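Local coordinates for cellulose-binding protein (Saccharophagus degradans, PDB 2X32), which binds the long isoprenoid chain of octaprenyl diphosphate in a YceI-like domain and is implicated in plant cell wall breakdown, at residues I131-Q136 / L174-P179; H111-V116 / D145-A150; H32-L37 / L53-T58. All coordinates share one frame; numbering follows the deposited sequence.

Contact 1. Residues I131-Q136 / L174-P179. With OTP ((2E,6E,10E,14E,18E,22E,26E)-3,7,11,15,19,23,27,31-octamethyldotriaconta-2,6,10,14,18,22,26,30-octaenyl trihydrogen diphosphate), chain C; IMD (imidazole), chain D.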
loop_
_atom_site.group_PDB
_atom_site.type_symbol
_atom_site.label_atom_id
_atom_site.label_comp_id
_atom_site.label_asym_id
_atom_site.label_seq_id
_atom_site.Cartn_x
_atom_site.Cartn_y
_atom_site.Cartn_z
ATOM N N ILE A 131 6.466 -16.422 2.352
ATOM C CA ILE A 131 5.131 -16.169 2.817
ATOM C C ILE A 131 4.463 -15.127 1.924
ATOM O O ILE A 131 5.132 -14.331 1.251
ATOM C CB ILE A 131 5.127 -15.730 4.314
ATOM C CG1 ILE A 131 5.756 -14.357 4.432
ATOM C CG2 ILE A 131 5.754 -16.802 5.240
ATOM C CD1 ILE A 131 5.724 -13.787 5.857
ATOM N N MET A 132 3.140 -15.173 1.896
ATOM C CA MET A 132 2.290 -14.264 1.143
ATOM C C MET A 132 1.370 -13.513 2.120
ATOM O O MET A 132 0.665 -14.158 2.943
ATOM C CB MET A 132 1.479 -15.033 0.092
ATOM C CG MET A 132 0.581 -14.133 -0.743
ATOM S SD MET A 132 -0.395 -15.064 -1.964
ATOM C CE MET A 132 -1.241 -16.266 -0.959
ATOM N N VAL A 133 1.372 -12.189 2.012
ATOM C CA VAL A 133 0.589 -11.327 2.888
ATOM C C VAL A 133 -0.315 -10.445 2.070
ATOM O O VAL A 133 0.119 -9.765 1.151
ATOM C CB VAL A 133 1.492 -10.437 3.794
ATOM C CG1 VAL A 133 0.666 -9.654 4.813
ATOM C CG2 VAL A 133 2.538 -11.315 4.513
ATOM N N GLN A 134 -1.587 -10.454 2.422
ATOM C CA GLN A 134 -2.528 -9.631 1.674
ATOM C C GLN A 134 -3.631 -9.097 2.571
ATOM O O GLN A 134 -3.874 -9.612 3.664
ATOM C CB GLN A 134 -3.027 -10.440 0.468
ATOM C CG GLN A 134 -3.861 -11.692 0.863
ATOM C CD GLN A 134 -4.183 -12.545 -0.303
ATOM O OE1 GLN A 134 -4.694 -12.060 -1.329
ATOM N NE2 GLN A 134 -3.860 -13.833 -0.188
ATOM N N ASN A 135 -4.272 -8.034 2.136
ATOM C CA ASN A 135 -5.422 -7.532 2.897
ATOM C C ASN A 135 -6.540 -8.554 2.846
ATOM O O ASN A 135 -6.954 -9.027 1.754
ATOM C CB ASN A 135 -5.904 -6.164 2.402
ATOM C CG ASN A 135 -6.205 -6.133 0.900
ATOM O OD1 ASN A 135 -5.302 -6.384 0.077
ATOM N ND2 ASN A 135 -7.428 -5.747 0.535
ATOM N N GLN A 136 -7.056 -8.906 4.016
ATOM C CA GLN A 136 -8.094 -9.921 4.083
ATOM C C GLN A 136 -9.376 -9.420 3.557
ATOM O O GLN A 136 -10.173 -10.193 3.031
ATOM C CB GLN A 136 -8.255 -10.403 5.523
ATOM C CG GLN A 136 -9.462 -11.369 5.717
ATOM C CD GLN A 136 -9.359 -12.690 4.983
ATOM O OE1 GLN A 136 -8.276 -13.097 4.559
ATOM N NE2 GLN A 136 -10.497 -13.361 4.800
ATOM N N LEU A 174 1.725 -9.216 -1.119
ATOM C CA LEU A 174 3.140 -9.034 -0.809
ATOM C C LEU A 174 3.768 -10.399 -0.590
ATOM O O LEU A 174 3.175 -11.243 0.117
ATOM C CB LEU A 174 3.301 -8.204 0.444
ATOM C CG LEU A 174 2.596 -6.856 0.404
ATOM C CD1 LEU A 174 2.724 -6.176 1.742
ATOM C CD2 LEU A 174 3.030 -5.898 -0.720
ATOM N N PHE A 175 4.935 -10.626 -1.169
ATOM C CA PHE A 175 5.654 -11.869 -0.943
ATOM C C PHE A 175 6.912 -11.564 -0.208
ATOM O O PHE A 175 7.673 -10.668 -0.618
ATOM C CB PHE A 175 5.971 -12.501 -2.298
ATOM C CG PHE A 175 4.749 -12.949 -3.044
ATOM C CD1 PHE A 175 4.208 -14.228 -2.852
ATOM C CD2 PHE A 175 4.102 -12.104 -3.932
ATOM C CE1 PHE A 175 3.048 -14.624 -3.513
ATOM C CE2 PHE A 175 2.943 -12.523 -4.597
ATOM C CZ PHE A 175 2.425 -13.748 -4.380
ATOM N N TYR A 176 7.110 -12.223 0.932
ATOM C CA TYR A 176 8.305 -12.035 1.742
ATOM C C TYR A 176 9.065 -13.355 1.808
ATOM O O TYR A 176 8.465 -14.433 1.917
ATOM C CB TYR A 176 7.938 -11.542 3.172
ATOM C CG TYR A 176 7.501 -10.126 3.291
ATOM C CD1 TYR A 176 8.394 -9.105 3.459
ATOM C CD2 TYR A 176 6.159 -9.778 3.225
ATOM C CE1 TYR A 176 7.999 -7.776 3.608
ATOM C CE2 TYR A 176 5.760 -8.469 3.338
ATOM C CZ TYR A 176 6.680 -7.460 3.513
ATOM O OH TYR A 176 6.311 -6.138 3.640
ATOM N N GLU A 177 10.393 -13.289 1.760
ATOM C CA GLU A 177 11.250 -14.445 1.666
ATOM C C GLU A 177 12.377 -14.347 2.666
ATOM O O GLU A 177 13.017 -13.327 2.716
ATOM C CB GLU A 177 11.910 -14.399 0.297
ATOM C CG GLU A 177 11.080 -14.896 -0.718
ATOM C CD GLU A 177 11.351 -16.373 -1.054
ATOM O OE1 GLU A 177 12.021 -17.114 -0.298
ATOM O OE2 GLU A 177 10.815 -16.772 -2.044
ATOM N N ALA A 178 12.478 -15.399 3.483
ATOM C CA ALA A 178 13.539 -15.591 4.472
ATOM C C ALA A 178 14.815 -16.139 3.851
ATOM O O ALA A 178 14.766 -16.817 2.841
ATOM C CB ALA A 178 13.051 -16.532 5.554
ATOM N N PRO A 179 15.973 -15.841 4.462
ATOM C CA PRO A 179 17.287 -16.437 4.146
ATOM C C PRO A 179 17.382 -17.935 4.437
ATOM O O PRO A 179 16.901 -18.757 3.660
ATOM C CB PRO A 179 18.230 -15.714 5.106
ATOM C CG PRO A 179 17.594 -14.443 5.422
ATOM C CD PRO A 179 16.097 -14.677 5.357
HETATM O O7 OTP C . -11.746 12.258 -16.968
HETATM P P2 OTP C . -10.442 12.796 -17.496
HETATM O O5 OTP C . -10.571 14.198 -18.066
HETATM O O6 OTP C . -9.677 11.836 -18.366
HETATM O O4 OTP C . -9.544 13.030 -16.132
HETATM P P1 OTP C . -8.230 12.206 -15.678
HETATM O O2 OTP C . -8.759 10.911 -15.092
HETATM O O3 OTP C . -7.076 12.255 -16.658
HETATM O O1 OTP C . -7.660 12.916 -14.340
HETATM C C40 OTP C . -8.449 12.790 -13.139
HETATM C C39 OTP C . -7.653 12.065 -12.046
HETATM C C37 OTP C . -8.149 11.082 -11.319
HETATM C C38 OTP C . -9.544 10.454 -11.443
HETATM C C36 OTP C . -7.292 10.464 -10.218
HETATM C C35 OTP C . -7.713 10.824 -8.817
HETATM C C34 OTP C . -6.857 10.077 -7.776
HETATM C C32 OTP C . -7.288 9.630 -6.590
HETATM C C33 OTP C . -8.717 9.720 -6.173
HETATM C C31 OTP C . -6.288 8.844 -5.729
HETATM C C30 OTP C . -6.026 9.331 -4.326
HETATM C C29 OTP C . -5.100 8.392 -3.560
HETATM C C27 OTP C . -5.207 8.123 -2.263
HETATM C C28 OTP C . -6.193 8.795 -1.311
HETATM C C26 OTP C . -4.351 7.059 -1.612
HETATM C C25 OTP C . -3.433 6.270 -2.521
HETATM C C24 OTP C . -2.918 4.952 -1.918
HETATM C C22 OTP C . -1.717 4.749 -1.380
HETATM C C23 OTP C . -0.573 5.732 -1.384
HETATM C C21 OTP C . -1.439 3.404 -0.774
HETATM C C20 OTP C . -1.322 3.439 0.773
HETATM C C19 OTP C . -0.982 2.084 1.396
HETATM C C17 OTP C . -1.824 1.280 2.044
HETATM C C18 OTP C . -3.218 1.609 2.452
HETATM C C16 OTP C . -1.346 -0.112 2.426
HETATM C C15 OTP C . -1.378 -0.354 3.907
HETATM C C14 OTP C . -0.581 -1.577 4.288
HETATM C C12 OTP C . -0.903 -2.434 5.288
HETATM C C13 OTP C . -2.179 -2.275 6.112
HETATM C C11 OTP C . -0.044 -3.602 5.647
HETATM C C10 OTP C . 1.091 -3.926 4.760
HETATM C C9 OTP C . 1.782 -5.269 5.007
HETATM C C7 OTP C . 2.972 -5.463 5.598
HETATM C C8 OTP C . 3.941 -4.380 6.028
HETATM C C6 OTP C . 3.424 -6.888 5.816
HETATM C C5 OTP C . 3.157 -7.416 7.213
HETATM C C4 OTP C . 3.705 -8.797 7.428
HETATM C C2 OTP C . 3.088 -9.724 8.167
HETATM C C3 OTP C . 1.808 -9.609 8.920
HETATM C C1 OTP C . 3.766 -11.056 8.320
HETATM N N1 IMD D . -6.259 -8.517 -3.687
HETATM C C2 IMD D . -5.792 -9.772 -3.422
HETATM N N3 IMD D . -5.863 -9.962 -2.074
HETATM C C4 IMD D . -6.361 -8.858 -1.462
HETATM C C5 IMD D . -6.602 -7.945 -2.488
#
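Met132 and Phe175 face each other as an antiparallel non-hydrogen-bonded pair, their side chains running alongside each other in the same direction. Met132 holds CG anti to its own N (chi1 -179°), which lays the thioether chain alongside the ring. Met132 CG comes within 3.7 Å of Phe175 CE1, and the sulfur adds a Met-aromatic contact: Met132 SD is 4.7 Å from the centroid of the Phe175 ring, oblique to it at 51° from the normal. Leu126 packs against both side chains and extends this apolar patch.

The reverse face carries Ile131, Val133, Leu174 and Tyr176, and it meets the prenyl chain of the ligand. Here Ile131 and Tyr176 cross at a slant, Ile131 CG1 resting 3.8 Å from Tyr176 CB. The two methyls of Val133 meet the lipid at successive points, CG1 lying 4.0 Å from OTP C6 while CG2 reaches towards OTP C1 and C2. Leu174 presses closer, its CD1 3.5 Å from OTP C9. The Tyr176 ring stands obliquely to the ligand, Tyr176 CE2 being 3.8 Å from OTP C6, and its hydroxyl is hydrogen-bonded to Gln48 O.

Reciprocal N-H to O=C bonds join Ile131 to Tyr176 and Val133 to Leu174, while Met132 and Phe175 pair by their backbones with Gln124 and Asp12 of the flanking strands. What remains for the lipid is carbon: methyls, methylenes and an aromatic ring whose single polar group is already engaged. Such a wall implies that this part of the isoprenoid is held by shape and hydrophobic contact, without directed polar bonds from these two strands.

Contact 2. Residues H111-V116 / D145-A150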
loop_
_atom_site.group_PDB
_atom_site.type_symbol
_atom_site.label_atom_id
_atom_site.label_comp_id
_atom_site.label_asym_id
_atom_site.label_seq_id
_atom_site.Cartn_x
_atom_site.Cartn_y
_atom_site.Cartn_z
ATOM N N HIS A 111 2.119 11.327 2.814
ATOM C CA HIS A 111 1.884 12.734 2.612
ATOM C C HIS A 111 2.021 13.555 3.893
ATOM O O HIS A 111 1.260 14.516 4.137
ATOM C CB HIS A 111 0.542 12.929 1.922
ATOM C CG HIS A 111 0.294 14.302 1.390
ATOM N ND1 HIS A 111 1.061 14.933 0.426
ATOM C CD2 HIS A 111 -0.670 15.183 1.734
ATOM C CE1 HIS A 111 0.557 16.155 0.210
ATOM N NE2 HIS A 111 -0.486 16.311 0.993
ATOM N N GLY A 112 3.016 13.172 4.695
ATOM C CA GLY A 112 3.344 13.845 5.947
ATOM C C GLY A 112 2.383 13.726 7.080
ATOM O O GLY A 112 2.499 14.534 8.046
ATOM N N VAL A 113 1.445 12.780 7.022
ATOM C CA VAL A 113 0.455 12.611 8.085
ATOM C C VAL A 113 0.387 11.148 8.547
ATOM O O VAL A 113 -0.520 10.408 8.090
ATOM C CB VAL A 113 -0.950 13.026 7.635
ATOM C CG1 VAL A 113 -1.901 13.080 8.832
ATOM C CG2 VAL A 113 -0.950 14.398 6.987
ATOM N N PRO A 114 1.245 10.737 9.478
ATOM C CA PRO A 114 1.175 9.349 9.971
ATOM C C PRO A 114 -0.184 9.012 10.576
ATOM O O PRO A 114 -0.741 9.807 11.326
ATOM C CB PRO A 114 2.277 9.313 11.050
ATOM C CG PRO A 114 3.302 10.287 10.498
ATOM C CD PRO A 114 2.418 11.438 10.040
ATOM N N GLY A 115 -0.686 7.836 10.265
ATOM C CA GLY A 115 -1.952 7.370 10.768
ATOM C C GLY A 115 -1.928 5.900 10.987
ATOM O O GLY A 115 -1.076 5.212 10.472
ATOM N N VAL A 116 -2.848 5.399 11.779
ATOM C CA VAL A 116 -2.915 3.968 12.036
ATOM C C VAL A 116 -4.028 3.361 11.210
ATOM O O VAL A 116 -5.150 3.915 11.149
ATOM C CB VAL A 116 -3.158 3.668 13.491
ATOM C CG1 VAL A 116 -3.337 2.176 13.703
ATOM C CG2 VAL A 116 -2.012 4.151 14.323
ATOM N N ASP A 145 -7.765 11.839 5.542
ATOM C CA ASP A 145 -6.920 11.366 6.632
ATOM C C ASP A 145 -5.431 11.678 6.430
ATOM O O ASP A 145 -4.632 11.634 7.384
ATOM C CB ASP A 145 -7.134 9.887 6.860
ATOM C CG ASP A 145 -8.429 9.587 7.570
ATOM O OD1 ASP A 145 -9.018 10.552 8.148
ATOM O OD2 ASP A 145 -8.903 8.428 7.435
ATOM N N TYR A 146 -5.028 11.927 5.171
ATOM C CA TYR A 146 -3.626 12.245 4.864
ATOM C C TYR A 146 -3.442 13.592 4.167
ATOM O O TYR A 146 -2.453 13.798 3.467
ATOM C CB TYR A 146 -2.995 11.073 4.032
ATOM C CG TYR A 146 -3.148 9.744 4.739
ATOM C CD1 TYR A 146 -2.205 9.342 5.656
ATOM C CD2 TYR A 146 -4.304 8.965 4.607
ATOM C CE1 TYR A 146 -2.338 8.188 6.397
ATOM C CE2 TYR A 146 -4.426 7.795 5.335
ATOM C CZ TYR A 146 -3.432 7.416 6.212
ATOM O OH TYR A 146 -3.540 6.285 7.044
ATOM N N SER A 147 -4.388 14.520 4.364
ATOM C CA SER A 147 -4.369 15.860 3.801
ATOM C C SER A 147 -4.220 15.827 2.271
ATOM O O SER A 147 -3.484 16.608 1.711
ATOM C CB SER A 147 -3.263 16.680 4.466
ATOM O OG SER A 147 -3.608 16.818 5.849
ATOM N N LEU A 148 -4.894 14.857 1.647
ATOM C CA LEU A 148 -4.813 14.666 0.172
ATOM C C LEU A 148 -6.025 15.221 -0.582
ATOM O O LEU A 148 -6.101 15.131 -1.778
ATOM C CB LEU A 148 -4.615 13.189 -0.193
ATOM C CG LEU A 148 -3.237 12.647 0.083
ATOM C CD1 LEU A 148 -3.189 11.110 -0.079
ATOM C CD2 LEU A 148 -2.166 13.321 -0.845
ATOM N N GLU A 149 -7.019 15.738 0.131
ATOM C CA GLU A 149 -8.221 16.209 -0.531
ATOM C C GLU A 149 -7.921 17.419 -1.444
ATOM O O GLU A 149 -8.537 17.560 -2.509
ATOM C CB GLU A 149 -9.338 16.486 0.494
ATOM C CG GLU A 149 -9.058 17.628 1.461
ATOM C CD GLU A 149 -8.524 17.228 2.835
ATOM O OE1 GLU A 149 -7.495 16.534 2.950
ATOM O OE2 GLU A 149 -9.138 17.683 3.826
ATOM N N ALA A 150 -7.024 18.308 -1.026
ATOM C CA ALA A 150 -6.729 19.481 -1.851
ATOM C C ALA A 150 -6.091 19.057 -3.159
ATOM O O ALA A 150 -6.394 19.631 -4.216
ATOM C CB ALA A 150 -5.817 20.527 -1.115
HETATM O O HOH W 1 -3.481 10.030 9.104
#
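Leu148 lays a methyl over one face of the His111 imidazole, a CH-pi contact in which Leu148 CD2 is 3.6 Å from the centroid of the His111 ring and 17° from its normal. The ring gets there because His111 swings CG away from its backbone N (chi1 -168°), carrying the ring towards residues 146-148. Ser147 O lies at the ring's edge, near its plane.

Beside the histidine, Val113 straddles the facing backbone with its two branches: Val113 CG1 sits 3.4 Å from Asp145 O, and Val113 CG2 lies 3.8 Å from Ser147 OG. Val113 O approaches the Tyr146 ring obliquely, 3.1 Å from Tyr146 CD1. One water bridges the two segments by donating to both carbonyls, 2.6 Å from Asp145 O and 3.2 Å from Val113 O, and so supplies a proton to each of two acceptors. Gly115 passes the phenol end, Gly115 CA being 4.2 Å from Tyr146 OH; a beta carbon at this position would be tight against that oxygen.

Further out, the imidazole is steadied by a weak hydrogen bond from His111 ND1 to Phe72 O and by the Tyr77 ring, which meets it at a plane angle of about 60°. Leu110 backs both Tyr146 and Leu148, while Leu148 also touches the bound octaprenyl chain and thus belongs to the pocket wall. Segment 111-116 includes much of the connection between strands 99-109 and 115-125, where Gly115 pairs through its backbone with Leu108. Residues 145-148 lead from strand 130-142 into helix 149-158, so the contact sets the lead-in to that helix against the connection between those two strands.

Contact 3. Residues H32-L37 / L53-T58. With OTP ((2E,6E,10E,14E,18E,22E,26E)-3,7,11,15,19,23,27,31-octamethyldotriaconta-2,6,10,14,18,22,26,30-octaenyl trihydrogen diphosphate), chain C.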
loop_
_atom_site.group_PDB
_atom_site.type_symbol
_atom_site.label_atom_id
_atom_site.label_comp_id
_atom_site.label_asym_id
_atom_site.label_seq_id
_atom_site.Cartn_x
_atom_site.Cartn_y
_atom_site.Cartn_z
ATOM N N HIS A 32 -5.209 1.791 -10.371
ATOM C CA HIS A 32 -3.862 2.300 -10.516
ATOM C C HIS A 32 -2.924 1.458 -9.693
ATOM O O HIS A 32 -3.352 0.743 -8.778
ATOM C CB HIS A 32 -3.823 3.764 -10.029
ATOM C CG HIS A 32 -4.872 4.592 -10.671
ATOM N ND1 HIS A 32 -5.942 5.143 -9.991
ATOM C CD2 HIS A 32 -5.063 4.892 -11.978
ATOM C CE1 HIS A 32 -6.721 5.780 -10.850
ATOM N NE2 HIS A 32 -6.208 5.639 -12.059
ATOM N N ARG A 33 -1.638 1.535 -9.992
ATOM C CA ARG A 33 -0.688 0.713 -9.243
ATOM C C ARG A 33 0.572 1.491 -9.000
ATOM O O ARG A 33 0.838 2.548 -9.594
ATOM C CB ARG A 33 -0.333 -0.630 -9.914
ATOM C CG ARG A 33 -1.494 -1.441 -10.482
ATOM C CD ARG A 33 -1.184 -2.017 -11.920
ATOM N NE ARG A 33 -2.284 -2.864 -12.344
ATOM C CZ ARG A 33 -3.327 -2.534 -13.099
ATOM N NH1 ARG A 33 -3.462 -1.327 -13.660
ATOM N NH2 ARG A 33 -4.246 -3.481 -13.335
ATOM N N PHE A 34 1.309 1.033 -8.001
ATOM C CA PHE A 34 2.691 1.472 -7.748
ATOM C C PHE A 34 3.645 0.390 -8.235
ATOM O O PHE A 34 3.598 -0.754 -7.761
ATOM C CB PHE A 34 2.924 1.800 -6.256
ATOM C CG PHE A 34 2.116 2.958 -5.789
ATOM C CD1 PHE A 34 2.531 4.257 -6.049
ATOM C CD2 PHE A 34 0.948 2.756 -5.010
ATOM C CE1 PHE A 34 1.782 5.349 -5.625
ATOM C CE2 PHE A 34 0.238 3.834 -4.547
ATOM C CZ PHE A 34 0.621 5.117 -4.847
ATOM N N ASP A 35 4.474 0.734 -9.209
ATOM C CA ASP A 35 5.338 -0.268 -9.845
ATOM C C ASP A 35 6.561 -0.642 -9.000
ATOM O O ASP A 35 7.238 -1.628 -9.313
ATOM C CB ASP A 35 5.756 0.185 -11.241
ATOM C CG ASP A 35 4.616 0.201 -12.245
ATOM O OD1 ASP A 35 3.594 -0.522 -12.067
ATOM O OD2 ASP A 35 4.779 0.903 -13.243
ATOM N N VAL A 36 6.912 0.186 -8.000
ATOM C CA VAL A 36 8.082 -0.054 -7.194
ATOM C C VAL A 36 7.726 -0.075 -5.704
ATOM O O VAL A 36 7.238 0.914 -5.142
ATOM C CB VAL A 36 9.191 0.961 -7.440
ATOM C CG1 VAL A 36 10.392 0.757 -6.496
ATOM C CG2 VAL A 36 9.682 0.917 -8.914
ATOM N N LEU A 37 7.959 -1.257 -5.085
ATOM C CA LEU A 37 7.763 -1.531 -3.668
ATOM C C LEU A 37 9.074 -2.084 -3.123
ATOM O O LEU A 37 9.810 -2.774 -3.809
ATOM C CB LEU A 37 6.687 -2.593 -3.464
ATOM C CG LEU A 37 5.322 -2.286 -4.069
ATOM C CD1 LEU A 37 4.393 -3.509 -3.946
ATOM C CD2 LEU A 37 4.687 -1.024 -3.481
ATOM N N LEU A 53 6.351 6.492 -4.338
ATOM C CA LEU A 53 5.210 7.226 -4.857
ATOM C C LEU A 53 5.514 7.794 -6.249
ATOM O O LEU A 53 4.589 8.043 -7.056
ATOM C CB LEU A 53 4.825 8.345 -3.885
ATOM C CG LEU A 53 4.354 7.862 -2.532
ATOM C CD1 LEU A 53 4.136 9.040 -1.609
ATOM C CD2 LEU A 53 3.044 7.025 -2.657
ATOM N N ASN A 54 6.794 7.902 -6.607
ATOM C CA ASN A 54 7.154 8.201 -7.997
ATOM C C ASN A 54 6.890 7.106 -9.019
ATOM O O ASN A 54 6.873 7.377 -10.223
ATOM C CB ASN A 54 8.632 8.616 -8.111
ATOM C CG ASN A 54 8.866 10.013 -7.595
ATOM O OD1 ASN A 54 8.182 10.955 -8.031
ATOM N ND2 ASN A 54 9.806 10.149 -6.672
ATOM N N SER A 55 6.579 5.878 -8.529
ATOM C CA SER A 55 6.275 4.746 -9.417
ATOM C C SER A 55 4.799 4.582 -9.693
ATOM O O SER A 55 4.413 3.579 -10.246
ATOM C CB SER A 55 6.877 3.462 -8.840
ATOM O OG SER A 55 6.091 2.956 -7.792
ATOM N N VAL A 56 3.997 5.571 -9.340
ATOM C CA VAL A 56 2.558 5.560 -9.661
ATOM C C VAL A 56 2.399 5.369 -11.150
ATOM O O VAL A 56 3.059 5.947 -11.997
ATOM C CB VAL A 56 1.817 6.830 -9.145
ATOM C CG1 VAL A 56 2.288 8.097 -9.887
ATOM C CG2 VAL A 56 0.251 6.646 -9.101
ATOM N N ASN A 57 1.456 4.499 -11.466
ATOM C CA ASN A 57 1.197 4.104 -12.855
ATOM C C ASN A 57 -0.303 4.038 -13.036
ATOM O O ASN A 57 -0.961 3.106 -12.586
ATOM C CB ASN A 57 1.891 2.764 -13.142
ATOM C CG ASN A 57 1.803 2.379 -14.574
ATOM O OD1 ASN A 57 0.877 2.840 -15.285
ATOM N ND2 ASN A 57 2.700 1.521 -15.035
ATOM N N THR A 58 -0.855 5.056 -13.708
ATOM C CA THR A 58 -2.249 5.172 -14.010
ATOM C C THR A 58 -2.534 4.859 -15.480
ATOM O O THR A 58 -3.690 4.981 -15.926
ATOM C CB THR A 58 -2.790 6.594 -13.694
ATOM O OG1 THR A 58 -2.376 7.518 -14.714
ATOM C CG2 THR A 58 -2.351 7.043 -12.267
HETATM O O7 OTP C . -11.746 12.258 -16.968
HETATM P P2 OTP C . -10.442 12.796 -17.496
HETATM O O5 OTP C . -10.571 14.198 -18.066
HETATM O O6 OTP C . -9.677 11.836 -18.366
HETATM O O4 OTP C . -9.544 13.030 -16.132
HETATM P P1 OTP C . -8.230 12.206 -15.678
HETATM O O2 OTP C . -8.759 10.911 -15.092
HETATM O O3 OTP C . -7.076 12.255 -16.658
HETATM O O1 OTP C . -7.660 12.916 -14.340
HETATM C C40 OTP C . -8.449 12.790 -13.139
HETATM C C39 OTP C . -7.653 12.065 -12.046
HETATM C C37 OTP C . -8.149 11.082 -11.319
HETATM C C38 OTP C . -9.544 10.454 -11.443
HETATM C C36 OTP C . -7.292 10.464 -10.218
HETATM C C35 OTP C . -7.713 10.824 -8.817
HETATM C C34 OTP C . -6.857 10.077 -7.776
HETATM C C32 OTP C . -7.288 9.630 -6.590
HETATM C C33 OTP C . -8.717 9.720 -6.173
HETATM C C31 OTP C . -6.288 8.844 -5.729
HETATM C C30 OTP C . -6.026 9.331 -4.326
HETATM C C29 OTP C . -5.100 8.392 -3.560
HETATM C C27 OTP C . -5.207 8.123 -2.263
HETATM C C28 OTP C . -6.193 8.795 -1.311
HETATM C C26 OTP C . -4.351 7.059 -1.612
HETATM C C25 OTP C . -3.433 6.270 -2.521
HETATM C C24 OTP C . -2.918 4.952 -1.918
HETATM C C22 OTP C . -1.717 4.749 -1.380
HETATM C C23 OTP C . -0.573 5.732 -1.384
HETATM C C21 OTP C . -1.439 3.404 -0.774
HETATM C C20 OTP C . -1.322 3.439 0.773
HETATM C C19 OTP C . -0.982 2.084 1.396
HETATM C C17 OTP C . -1.824 1.280 2.044
HETATM C C18 OTP C . -3.218 1.609 2.452
HETATM C C16 OTP C . -1.346 -0.112 2.426
HETATM C C15 OTP C . -1.378 -0.354 3.907
HETATM C C14 OTP C . -0.581 -1.577 4.288
HETATM C C12 OTP C . -0.903 -2.434 5.288
HETATM C C13 OTP C . -2.179 -2.275 6.112
HETATM C C11 OTP C . -0.044 -3.602 5.647
HETATM C C10 OTP C . 1.091 -3.926 4.760
HETATM C C9 OTP C . 1.782 -5.269 5.007
HETATM C C7 OTP C . 2.972 -5.463 5.598
HETATM C C8 OTP C . 3.941 -4.380 6.028
HETATM C C6 OTP C . 3.424 -6.888 5.816
HETATM C C5 OTP C . 3.157 -7.416 7.213
HETATM C C4 OTP C . 3.705 -8.797 7.428
HETATM C C2 OTP C . 3.088 -9.724 8.167
HETATM C C3 OTP C . 1.808 -9.609 8.920
HETATM C C1 OTP C . 3.766 -11.056 8.320
HETATM O O HOH W 2 -2.304 1.190 -14.183
HETATM O O HOH W 3 5.749 3.665 -13.402
#
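Ser55 grips residues 35-36 through both of its oxygens. Val36 N donates to Ser55 OG at 2.9 Å, and Asp35 N donates to Ser55 O at 3.0 Å, coming from above the carbonyl plane. Ser55 OG also pairs with Asp52 O and lies at the edge of the Phe34 ring, near its plane. The ring itself reaches inward: Phe34 CE1 is 3.6 Å from Leu53 CD2 and 3.8 Å from Val56 CB, while Phe34 CZ lies 3.7 Å from OTP C23. The short strand 56-57 here pairs antiparallel with strand 28-42, adding to the curled antiparallel sheet, probably the lipocalin-like barrel of the YceI family, that encloses the isoprenoid. An alanine in place of Phe34 would remove this ring and is likely to leave Leu53, Val56 and the ligand methyl C23 without their common apolar partner. On the outer face, Asn57 ND2 donates almost straight (169°) to the syn lone pair of Asp35 OD2 at 2.8 Å, the carboxylate and amide planes standing 78° apart. Asn57 OD1 is held by Gly59 N, which fixes the amide's rotation, and a water donates to the same Asp35 OD2.

Overall arrangement
From the N terminus, contact 3 closes first: the chain runs out along strand 28-42, returns through strand 46-52, and residues 53-58 fold back onto residues 32-37 just ahead of helix 61-72. Contact 2 opens next, at the turn after strand 99-109, and closes where strand 130-142 gives way to helix 149-158. Contact 1 opens within that span, on strand 130-142, and closes on the last strand, 167-177, so contacts 1 and 2 cross. All three reach one curled sheet and contribute to the lipid pocket, contact 2 through Leu148; contacts 1 and 3 also meet through Leu174 and Leu37. Contacts 1 and 2 lie on opposite sides of the chain's centre, about 26 Å apart between centres.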